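Local coordinates for protein putative oxidoreductase (Bacteroides fragilis NCTC 9343, PDB 3EOF) that binds flavin mononucleotide as a dimer of the nitroreductase fold and probably acts as an oxidoreductase, at residues G39-Y44 and R82-Y87; V47-R50 and K54-I57; T134-Q139 and E231-N236; K205-E210 and P217-D222. All blocks are in the same frame, centred on the assembly; numbering follows the deposited sequence. Where two conformers were deposited one is given.

Interaction 1. Residues G39-Y44 and R82-Y87; sequences GGMQLY and RRFCKY. With FMN (flavin mononucleotide), chain D.
Where the loop bordering the FMN pocket runs into strand 44-49, the carbonyls of Gln42 and Tyr44 meet Arg83 from the start of helix 82-89. Arg83 NH2 reaches Tyr44 O at 2.6 Å, nearly straight at 161° and within the guanidinium plane, though tilted from the plane of the carbonyl. The same nitrogen makes a weak bond to Gln42 O (2.7 Å), and NH1 adds another weak one to Tyr44 O. The chain runs extended to CD and bends at chi3 (55°), which swings the guanidinium edge-on to the loop. Water 1 fills in beside it, donating to Met41 O and accepting from Arg83 NE. This is the dimeric nitroreductase fold, where loop and helix also meet the partner chain: Tyr186 OH of the second subunit bonds Arg83 NH1. Gly39 and Gly40, both with positive phi, belong to the pocket, and Gly40 N lies 3.7 Å from FMN C4'. Next to them Met41, a selenomethionine, lays CE over one face of Phe84, 3.5 Å from the ring centroid, a CH-pi contact, with SE above that face farther off. Within the same segment, Gln42 NE2 donates to Tyr44 OH (2.8 Å).

Interaction 2. Residues V47-R50 and K54-I57; sequences VVTR and KKEI
The end of strand 44-49 turns quickly into helix 52-58, bringing the CA atoms of Thr49 and Lys54 to 6.6 Å, the closest CA pair between the two segments. Into this narrow corner Thr49 sends its methyl rather than its hydroxyl: CG2 stands anti to the backbone N (OG1 chi1 -59°) and touches Lys54 CB and Lys55 CG, each at 3.8 Å. Against Lys54 the threonine side chain lies at about a right angle, while the threonine and Lys55 side chains run antiparallel alongside one another. Lys54 contributes little beyond its CB, because its chain bends at chi2 and carries the amine away. Lys55 instead stays extended past CG and runs back along the strand end, its CE 3.6 Å from Thr49 O. Its NZ then bonds Arg50 O at 3.1 Å, coming from above the carbonyl plane. The ammonium is shared with Ala71 O and Pro72 O, so three carbonyls from two parts of the chain grip one charge. Arg50 turns the other way, its guanidinium paired with Asp19 and with Ile20 O. Thr49 also touches Val74 of strand 73-80, the antiparallel neighbour within the sheet. Along the other edge Val47 and Val48 pair in parallel with a strand of the second subunit, while helix 22-32 packs on Val48 and helix 138-145 reaches Val47 and Ile57.

Interaction 3. Residues T134-Q139 and E231-N236; sequences TTYNPQ and EFMSEN
Asn236 ND2 is gripped by two waters that stitch helix 227-243 to the turn before helix 138-145. Water 2 accepts from it at 3.0 Å and donates onward to Thr135 O (2.6 Å) and to Met233 O (2.7 Å), so a single water ties together one side chain and two carbonyls, one from each segment. Water 3 accepts from Asn236 ND2 and also from Gln139 N (3.0 Å), taking up a backbone N-H in the first turn of the helix. With CG anti to the backbone N (chi1 180°), the asparagine amide is carried toward segment 134-139, where its ND2 also rests 3.7 Å from Pro138 CD. No direct hydrogen bond joins the segments; beyond the water bridges and the touch of Asn236 ND2, the contact is largely Met233 against Tyr136. Met233, a selenomethionine, crosses Tyr136 at about a right angle, and its CG presses on Tyr136 CD2 at 3.4 Å. A curled chain, bent at chi2 and chi3, keeps SE near the tyrosine, 4.8 Å from the ring centroid and oblique to it, a Met-aromatic contact. Tyr136 stands near the flavin site, its side chain about 7 Å from a bound FMN. Met101 of the second subunit packs on both Tyr136 and Met233. Pro138 begins helix 138-145 between strand 151-160, where it touches Phe152 and Pro153, and Val240 farther along helix 227-243.

Interaction 4. Residues K205-E210 and P217-D222; sequences KLFIEE and PQVFTD
Val219 drives its CG1 methyl over one face of the Phe207 ring, 3.6 Å from the centroid, a CH-pi contact. Phe207 CE2 comes closest, 3.3 Å from Val219 CG1. The other methyl, CG2, rests against the backbone, 3.8 Å from Ile208 CA, so the forked valine straddles the join between Phe207 and Ile208. At its edge the same phenyl meets a second aromatic residue: Phe207 CE2 comes to 4.1 Å from Phe220 CZ in an offset edge-to-face pair, the planes inclined at 67° and the centroids 5.9 Å apart. The two phenylalanines arrive there by different first torsions. Phe207 holds CG anti to its backbone N (chi1 -164°), which throws the ring toward the opposing helix, whereas Phe220 has CG beside its backbone N, anti to the carbonyl carbon, and it is the far end of its ring that approaches.

Behind these residues, the link between the helices is tied down by polar bonds: Asn211 ND2 bonds Phe207 O, and Gln218 OE1 receives both Glu214 N and Thr215 N. Phe207 also touches Leu216 and Arg224, and Phe220 meets Phe84 of the second subunit edge-to-face. The axes of segments 205-209 and 217-222 approach to 9.6 Å and their N-to-C directions differ by 49°, the two helices joined by a short loop; the second helix, 216-224, leads on through Tyr225 to helix 227-243 and lies against residues of the second subunit.

In the fold
All four contacts also touch the second subunit, and the dimer joins them around the flavin. Interaction 1 supplies Gly39 and Gly40 to a pocket whose FMN is also held by Arg9, Thr11, Arg13, Gln65, Gly132 and Arg171 of the other chain. Interaction 4 lies on the opposite side of the chain's centre, with centres about 43 Å apart, yet its residues face those of interaction 1 of the second subunit; the side chain of Phe220 is about 8 Å from a bound FMN. Both segments of interaction 2 fall between the two of interaction 1 in sequence, centres about 24 Å apart. Helices 216-224 and 227-243, carrying one segment each of interactions 4 and 3, follow one another, the contacts' nearest atoms about 8 Å apart.

Interaction 1. Residues G39-Y44 and R82-Y87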
# COMPACT_ATOMS: atom_id res chain seq x y z
N GLY A 39 8.04 -11.59 4.78
CA GLY A 39 8.70 -12.50 5.70
C GLY A 39 7.97 -12.75 7.00
O GLY A 39 8.52 -13.34 7.91
N GLY A 40 6.71 -12.34 7.07
CA GLY A 40 5.92 -12.45 8.30
C GLY A 40 6.46 -11.51 9.35
O GLY A 40 6.20 -11.68 10.55
N MSE A 41 7.15 -10.47 8.90
CA MSE A 41 7.88 -9.58 9.79
C MSE A 41 7.08 -8.47 10.42
O MSE A 41 7.48 -7.98 11.45
CB MSE A 41 9.03 -8.95 9.03
CG MSE A 41 10.03 -9.97 8.54
SE MSE A 41 11.19 -9.22 7.22
CE MSE A 41 12.54 -8.42 8.32
N GLN A 42 5.98 -8.08 9.79
CA GLN A 42 5.11 -6.99 10.25
C GLN A 42 5.90 -5.72 10.39
O GLN A 42 6.15 -5.27 11.49
CB GLN A 42 4.42 -7.32 11.58
CG GLN A 42 3.58 -8.54 11.48
CD GLN A 42 2.76 -8.76 12.70
OE1 GLN A 42 3.13 -9.59 13.54
NE2 GLN A 42 1.63 -8.05 12.81
N LEU A 43 6.21 -5.11 9.27
CA LEU A 43 7.06 -3.92 9.25
C LEU A 43 6.34 -2.57 9.40
O LEU A 43 6.57 -1.60 8.61
CB LEU A 43 7.87 -3.95 7.96
CG LEU A 43 8.71 -5.21 7.71
CD1 LEU A 43 9.20 -5.25 6.24
CD2 LEU A 43 9.83 -5.30 8.69
N TYR A 44 5.53 -2.49 10.45
CA TYR A 44 4.70 -1.34 10.69
C TYR A 44 4.37 -1.19 12.15
O TYR A 44 4.48 -2.13 12.94
CB TYR A 44 3.36 -1.49 9.92
CG TYR A 44 2.72 -2.87 10.06
CD1 TYR A 44 1.94 -3.18 11.15
CD2 TYR A 44 2.93 -3.87 9.12
CE1 TYR A 44 1.36 -4.44 11.30
CE2 TYR A 44 2.36 -5.15 9.28
CZ TYR A 44 1.56 -5.40 10.36
OH TYR A 44 0.96 -6.62 10.54
N ARG A 82 12.30 -0.46 12.88
CA ARG A 82 12.93 -0.28 14.17
C ARG A 82 12.67 -1.45 15.10
O ARG A 82 13.60 -1.95 15.75
CB ARG A 82 12.41 0.98 14.84
CG ARG A 82 13.10 1.22 16.20
CD ARG A 82 12.74 2.55 16.72
NE ARG A 82 13.56 2.89 17.87
CZ ARG A 82 14.72 3.53 17.81
NH1 ARG A 82 15.24 3.90 16.64
NH2 ARG A 82 15.38 3.77 18.92
N ARG A 83 11.41 -1.83 15.23
CA ARG A 83 11.09 -2.97 16.08
C ARG A 83 11.88 -4.21 15.66
O ARG A 83 12.51 -4.88 16.49
CB ARG A 83 9.59 -3.22 16.12
CG ARG A 83 9.18 -4.41 17.00
CD ARG A 83 7.68 -4.51 17.08
NE ARG A 83 7.18 -4.58 15.75
CZ ARG A 83 6.43 -3.67 15.11
NH1 ARG A 83 5.90 -2.61 15.67
NH2 ARG A 83 6.13 -3.93 13.86
N PHE A 84 11.89 -4.52 14.37
CA PHE A 84 12.68 -5.66 13.91
C PHE A 84 14.18 -5.50 14.18
O PHE A 84 14.83 -6.43 14.58
CB PHE A 84 12.47 -5.95 12.41
CG PHE A 84 13.01 -7.28 12.01
CD1 PHE A 84 12.39 -8.43 12.45
CD2 PHE A 84 14.18 -7.37 11.26
CE1 PHE A 84 12.88 -9.70 12.13
CE2 PHE A 84 14.68 -8.61 10.92
CZ PHE A 84 14.04 -9.79 11.37
N CYS A 85 14.76 -4.31 13.96
CA CYS A 85 16.17 -4.15 14.22
C CYS A 85 16.50 -4.27 15.66
O CYS A 85 17.59 -4.73 15.98
CB CYS A 85 16.71 -2.83 13.69
SG CYS A 85 16.61 -2.81 11.90
N LYS A 86 15.60 -3.84 16.55
CA LYS A 86 15.82 -3.94 17.98
C LYS A 86 15.81 -5.44 18.31
O LYS A 86 16.60 -5.91 19.08
CB LYS A 86 14.82 -3.08 18.78
CG LYS A 86 15.33 -1.63 19.07
CD LYS A 86 14.30 -0.75 19.84
CE LYS A 86 14.95 0.11 20.89
NZ LYS A 86 16.13 0.89 20.46
N TYR A 87 14.92 -6.18 17.67
CA TYR A 87 14.86 -7.64 17.84
C TYR A 87 16.20 -8.26 17.39
O TYR A 87 16.75 -9.10 18.08
CB TYR A 87 13.70 -8.18 17.02
CG TYR A 87 13.51 -9.70 17.05
CD1 TYR A 87 13.70 -10.42 18.20
CD2 TYR A 87 13.04 -10.38 15.92
CE1 TYR A 87 13.48 -11.82 18.23
CE2 TYR A 87 12.83 -11.79 15.94
CZ TYR A 87 13.04 -12.49 17.09
OH TYR A 87 12.83 -13.89 17.15
N1 FMN D . 5.44 -14.80 -0.19
C2 FMN D . 6.24 -15.60 -1.00
O2 FMN D . 6.18 -16.85 -0.99
N3 FMN D . 7.19 -15.02 -1.83
C4 FMN D . 7.35 -13.63 -1.91
O4 FMN D . 7.86 -13.22 -2.97
C4A FMN D . 6.54 -12.81 -1.09
N5 FMN D . 6.65 -11.40 -1.11
C5A FMN D . 5.82 -10.59 -0.33
C6 FMN D . 5.95 -9.19 -0.37
C7 FMN D . 5.14 -8.34 0.38
C7M FMN D . 4.78 -7.01 -0.24
C8 FMN D . 4.20 -8.94 1.23
C8M FMN D . 3.09 -8.09 1.75
C9 FMN D . 4.06 -10.32 1.31
C9A FMN D . 4.86 -11.19 0.53
N10 FMN D . 4.74 -12.60 0.56
C10 FMN D . 5.58 -13.41 -0.23
C1' FMN D . 3.81 -13.29 1.50
C2' FMN D . 4.42 -13.25 2.90
O2' FMN D . 5.62 -14.00 2.95
C3' FMN D . 3.35 -13.72 3.89
O3' FMN D . 2.31 -12.77 3.94
C4' FMN D . 3.89 -13.98 5.30
O4' FMN D . 4.55 -15.24 5.34
C5' FMN D . 2.78 -14.05 6.32
O5' FMN D . 1.94 -15.10 5.91
P FMN D . 0.32 -15.00 5.78
O1P FMN D . -0.25 -14.54 7.10
O2P FMN D . -0.20 -16.39 5.50
O3P FMN D . 0.00 -14.02 4.65
O HOH W 1 8.34 -6.33 13.30

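Interaction 2. Residues V47-R50 and K54-I57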
# COMPACT_ATOMS: atom_id res chain seq x y z
N VAL A 47 0.18 4.34 15.29
CA VAL A 47 -0.04 5.25 16.37
C VAL A 47 -1.53 5.60 16.37
O VAL A 47 -2.08 6.08 15.36
CB VAL A 47 0.82 6.52 16.29
CG1 VAL A 47 0.55 7.35 17.48
CG2 VAL A 47 2.28 6.15 16.22
N VAL A 48 -2.17 5.34 17.51
CA VAL A 48 -3.59 5.62 17.75
C VAL A 48 -3.68 6.93 18.55
O VAL A 48 -3.18 7.01 19.66
CB VAL A 48 -4.27 4.48 18.54
CG1 VAL A 48 -5.75 4.83 18.86
CG2 VAL A 48 -4.14 3.13 17.76
N THR A 49 -4.28 7.95 17.91
CA THR A 49 -4.55 9.26 18.45
C THR A 49 -6.04 9.49 18.75
O THR A 49 -6.86 9.55 17.86
CB THR A 49 -4.07 10.29 17.48
OG1 THR A 49 -2.66 10.08 17.30
CG2 THR A 49 -4.39 11.72 17.92
N ARG A 50 -6.37 9.60 20.02
CA ARG A 50 -7.74 9.81 20.49
C ARG A 50 -7.87 11.13 21.26
O ARG A 50 -8.91 11.75 21.23
CB ARG A 50 -8.15 8.66 21.40
CG ARG A 50 -8.32 7.32 20.73
CD ARG A 50 -8.68 6.37 21.82
NE ARG A 50 -9.09 5.04 21.39
CZ ARG A 50 -10.31 4.71 21.01
NH1 ARG A 50 -11.27 5.62 20.91
NH2 ARG A 50 -10.56 3.45 20.67
N LYS A 54 -3.96 16.09 21.21
CA LYS A 54 -3.04 15.37 20.33
C LYS A 54 -3.50 15.57 18.90
O LYS A 54 -2.68 15.73 17.98
CB LYS A 54 -2.97 13.86 20.70
CG LYS A 54 -2.21 13.55 22.03
CD LYS A 54 -0.75 13.99 21.98
CE LYS A 54 0.02 13.41 23.15
NZ LYS A 54 1.48 13.72 23.09
N LYS A 55 -4.83 15.56 18.71
CA LYS A 55 -5.45 15.87 17.41
C LYS A 55 -5.14 17.30 16.95
O LYS A 55 -4.88 17.55 15.78
CB LYS A 55 -6.95 15.64 17.49
CG LYS A 55 -7.30 14.18 17.55
CD LYS A 55 -8.72 13.93 18.03
CE LYS A 55 -9.02 12.44 17.93
NZ LYS A 55 -10.34 12.15 18.49
N GLU A 56 -5.18 18.24 17.87
CA GLU A 56 -4.88 19.64 17.55
C GLU A 56 -3.43 19.81 17.11
O GLU A 56 -3.13 20.65 16.26
CB GLU A 56 -5.20 20.56 18.73
CG GLU A 56 -6.66 20.96 18.80
CD GLU A 56 -7.05 21.55 20.15
OE1 GLU A 56 -6.15 21.83 21.00
OE2 GLU A 56 -8.28 21.72 20.34
N ILE A 57 -2.54 19.04 17.73
CA ILE A 57 -1.12 19.01 17.37
C ILE A 57 -0.88 18.41 15.97
O ILE A 57 -0.11 18.95 15.19
CB ILE A 57 -0.29 18.29 18.45
CG1 ILE A 57 -0.26 19.14 19.73
CG2 ILE A 57 1.10 18.07 17.96
CD1 ILE A 57 0.31 18.39 20.91

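Interaction 3. Residues T134-Q139 and E231-N236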
# COMPACT_ATOMS: atom_id res chain seq x y z
N THR A 134 0.17 13.21 5.01
CA THR A 134 1.18 12.51 5.80
C THR A 134 2.56 12.55 5.19
O THR A 134 3.53 12.62 5.91
CB THR A 134 0.80 11.01 5.99
OG1 THR A 134 -0.50 10.93 6.55
CG2 THR A 134 1.71 10.33 6.92
N THR A 135 2.62 12.43 3.85
CA THR A 135 3.86 12.45 3.10
C THR A 135 4.22 13.89 2.66
O THR A 135 5.27 14.13 2.09
CB THR A 135 3.81 11.42 1.96
OG1 THR A 135 2.55 11.50 1.30
CG2 THR A 135 3.94 10.01 2.53
N TYR A 136 3.36 14.87 2.92
CA TYR A 136 3.75 16.30 2.71
C TYR A 136 4.46 16.81 3.95
O TYR A 136 5.39 17.65 3.88
CB TYR A 136 2.56 17.22 2.43
CG TYR A 136 2.02 17.05 1.04
CD1 TYR A 136 1.29 15.90 0.71
CD2 TYR A 136 2.27 17.99 0.05
CE1 TYR A 136 0.80 15.71 -0.55
CE2 TYR A 136 1.80 17.81 -1.23
CZ TYR A 136 1.06 16.66 -1.53
OH TYR A 136 0.58 16.46 -2.81
N ASN A 137 3.96 16.38 5.11
CA ASN A 137 4.53 16.82 6.40
C ASN A 137 4.99 15.70 7.31
O ASN A 137 4.66 15.72 8.50
CB ASN A 137 3.51 17.66 7.13
CG ASN A 137 3.46 19.09 6.63
OD1 ASN A 137 4.50 19.73 6.43
ND2 ASN A 137 2.25 19.61 6.48
N PRO A 138 5.81 14.79 6.78
CA PRO A 138 6.23 13.69 7.63
C PRO A 138 7.07 14.18 8.80
O PRO A 138 6.95 13.67 9.89
CB PRO A 138 7.04 12.78 6.66
CG PRO A 138 7.56 13.75 5.61
CD PRO A 138 6.40 14.69 5.43
N GLN A 139 7.92 15.18 8.62
CA GLN A 139 8.70 15.60 9.77
C GLN A 139 7.83 16.01 10.95
O GLN A 139 8.14 15.67 12.07
CB GLN A 139 9.67 16.71 9.42
CG GLN A 139 10.71 16.97 10.58
CD GLN A 139 11.56 15.74 10.88
OE1 GLN A 139 12.19 15.22 9.98
NE2 GLN A 139 11.56 15.27 12.14
N GLU A 231 8.00 18.45 -6.71
CA GLU A 231 9.44 18.43 -6.70
C GLU A 231 9.98 18.78 -5.30
O GLU A 231 10.88 18.11 -4.80
CB GLU A 231 9.95 19.39 -7.77
CG GLU A 231 9.68 18.80 -9.15
CD GLU A 231 9.95 19.74 -10.28
OE1 GLU A 231 10.42 20.88 -10.02
OE2 GLU A 231 9.66 19.30 -11.43
N PHE A 232 9.41 19.81 -4.69
CA PHE A 232 9.79 20.21 -3.35
C PHE A 232 9.56 19.04 -2.38
O PHE A 232 10.41 18.75 -1.54
CB PHE A 232 8.95 21.39 -2.88
CG PHE A 232 9.34 21.89 -1.50
CD1 PHE A 232 8.77 21.35 -0.36
CD2 PHE A 232 10.25 22.92 -1.36
CE1 PHE A 232 9.11 21.80 0.88
CE2 PHE A 232 10.57 23.39 -0.11
CZ PHE A 232 10.00 22.82 1.00
N MSE A 233 8.39 18.45 -2.48
CA MSE A 233 8.01 17.30 -1.65
C MSE A 233 8.85 16.06 -1.87
O MSE A 233 9.00 15.21 -0.97
CB MSE A 233 6.55 16.91 -1.86
CG MSE A 233 5.46 17.79 -1.22
SE MSE A 233 5.92 18.77 0.38
CE MSE A 233 5.66 20.63 -0.38
N SER A 234 9.32 15.90 -3.10
CA SER A 234 10.19 14.78 -3.47
C SER A 234 11.53 14.93 -2.74
O SER A 234 12.08 13.98 -2.16
CB SER A 234 10.39 14.75 -4.99
OG SER A 234 9.21 14.28 -5.58
N GLU A 235 12.01 16.16 -2.75
CA GLU A 235 13.21 16.49 -2.07
C GLU A 235 13.03 16.37 -0.57
O GLU A 235 13.90 15.84 0.12
CB GLU A 235 13.72 17.91 -2.46
CG GLU A 235 14.32 18.00 -3.88
CD GLU A 235 15.43 16.96 -4.13
OE1 GLU A 235 16.41 16.94 -3.36
OE2 GLU A 235 15.29 16.15 -5.08
N ASN A 236 11.90 16.88 -0.08
CA ASN A 236 11.60 16.80 1.35
C ASN A 236 11.57 15.31 1.80
O ASN A 236 12.06 14.94 2.87
CB ASN A 236 10.26 17.51 1.68
CG ASN A 236 9.92 17.44 3.15
OD1 ASN A 236 10.69 17.88 3.94
ND2 ASN A 236 8.79 16.82 3.52
O HOH W 2 7.52 15.26 1.34
O HOH W 3 8.49 17.22 6.54

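Interaction 4. Residues K205-E210 and P217-D222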
# COMPACT_ATOMS: atom_id res chain seq x y z
N LYS A 205 -17.35 19.74 -13.34
CA LYS A 205 -17.56 21.02 -14.02
C LYS A 205 -17.46 22.16 -12.98
O LYS A 205 -16.86 23.17 -13.23
CB LYS A 205 -18.90 20.99 -14.80
CG LYS A 205 -18.85 20.05 -16.06
CD LYS A 205 -20.21 19.89 -16.81
CE LYS A 205 -21.30 19.30 -15.88
NZ LYS A 205 -22.67 19.02 -16.49
N LEU A 206 -17.99 21.94 -11.79
CA LEU A 206 -17.93 22.94 -10.72
C LEU A 206 -16.49 23.09 -10.26
O LEU A 206 -16.02 24.20 -10.05
CB LEU A 206 -18.86 22.58 -9.53
CG LEU A 206 -18.94 23.66 -8.43
CD1 LEU A 206 -19.47 24.95 -9.01
CD2 LEU A 206 -19.76 23.22 -7.23
N PHE A 207 -15.78 21.98 -10.11
CA PHE A 207 -14.38 21.98 -9.70
C PHE A 207 -13.52 22.83 -10.65
O PHE A 207 -12.69 23.62 -10.21
CB PHE A 207 -13.92 20.53 -9.65
CG PHE A 207 -12.66 20.31 -8.91
CD1 PHE A 207 -12.47 20.85 -7.65
CD2 PHE A 207 -11.69 19.46 -9.43
CE1 PHE A 207 -11.28 20.60 -6.93
CE2 PHE A 207 -10.51 19.20 -8.71
CZ PHE A 207 -10.33 19.76 -7.46
N ILE A 208 -13.77 22.70 -11.95
CA ILE A 208 -13.05 23.49 -12.98
C ILE A 208 -13.40 24.97 -12.88
O ILE A 208 -12.53 25.86 -12.94
CB ILE A 208 -13.45 23.00 -14.41
CG1 ILE A 208 -12.98 21.57 -14.67
CG2 ILE A 208 -12.92 23.93 -15.47
CD1 ILE A 208 -13.70 20.87 -15.89
N GLU A 209 -14.69 25.24 -12.76
CA GLU A 209 -15.18 26.60 -12.73
C GLU A 209 -14.67 27.35 -11.49
O GLU A 209 -14.10 28.44 -11.59
CB GLU A 209 -16.72 26.57 -12.86
CG GLU A 209 -17.43 27.91 -13.05
CD GLU A 209 -18.23 28.42 -11.82
OE1 GLU A 209 -18.67 27.60 -10.98
OE2 GLU A 209 -18.45 29.66 -11.74
N GLU A 210 -14.81 26.72 -10.33
CA GLU A 210 -14.42 27.35 -9.09
C GLU A 210 -12.90 27.45 -8.94
O GLU A 210 -12.43 28.07 -7.98
CB GLU A 210 -15.10 26.67 -7.90
CG GLU A 210 -14.68 25.26 -7.56
CD GLU A 210 -15.57 24.62 -6.48
OE1 GLU A 210 -16.53 25.29 -6.00
OE2 GLU A 210 -15.30 23.45 -6.12
N PRO A 217 -8.00 18.29 -15.77
CA PRO A 217 -6.59 18.11 -15.45
C PRO A 217 -5.85 19.37 -15.05
O PRO A 217 -4.91 19.28 -14.29
CB PRO A 217 -6.02 17.56 -16.77
CG PRO A 217 -7.12 16.85 -17.36
CD PRO A 217 -8.31 17.72 -17.09
N GLN A 218 -6.24 20.53 -15.55
CA GLN A 218 -5.58 21.76 -15.16
C GLN A 218 -5.76 22.03 -13.67
O GLN A 218 -4.89 22.63 -13.05
CB GLN A 218 -6.09 22.95 -15.95
CG GLN A 218 -5.64 22.94 -17.40
CD GLN A 218 -6.41 23.88 -18.27
OE1 GLN A 218 -7.40 24.47 -17.84
NE2 GLN A 218 -5.97 24.04 -19.49
N VAL A 219 -6.89 21.60 -13.09
CA VAL A 219 -7.10 21.84 -11.67
C VAL A 219 -6.06 21.02 -10.92
O VAL A 219 -5.47 21.47 -9.94
CB VAL A 219 -8.51 21.47 -11.23
CG1 VAL A 219 -8.66 21.72 -9.72
CG2 VAL A 219 -9.54 22.28 -12.05
N PHE A 220 -5.83 19.80 -11.38
CA PHE A 220 -4.83 18.97 -10.74
C PHE A 220 -3.39 19.42 -10.90
O PHE A 220 -2.63 19.41 -9.94
CB PHE A 220 -4.99 17.55 -11.23
CG PHE A 220 -6.22 16.90 -10.72
CD1 PHE A 220 -6.23 16.27 -9.50
CD2 PHE A 220 -7.38 16.94 -11.45
CE1 PHE A 220 -7.36 15.73 -9.02
CE2 PHE A 220 -8.52 16.35 -10.96
CZ PHE A 220 -8.51 15.76 -9.75
N THR A 221 -3.02 19.81 -12.12
CA THR A 221 -1.66 20.20 -12.44
C THR A 221 -1.34 21.61 -11.96
O THR A 221 -0.22 21.87 -11.57
CB THR A 221 -1.40 20.16 -13.98
OG1 THR A 221 -2.19 21.17 -14.63
CG2 THR A 221 -1.75 18.81 -14.57
N ASP A 222 -2.31 22.50 -12.01
CA ASP A 222 -2.07 23.90 -11.63
C ASP A 222 -2.35 24.26 -10.17
O ASP A 222 -1.79 25.24 -9.65
CB ASP A 222 -2.88 24.82 -12.54
CG ASP A 222 -2.51 24.68 -14.03
OD1 ASP A 222 -1.65 23.83 -14.40
OD2 ASP A 222 -3.12 25.41 -14.84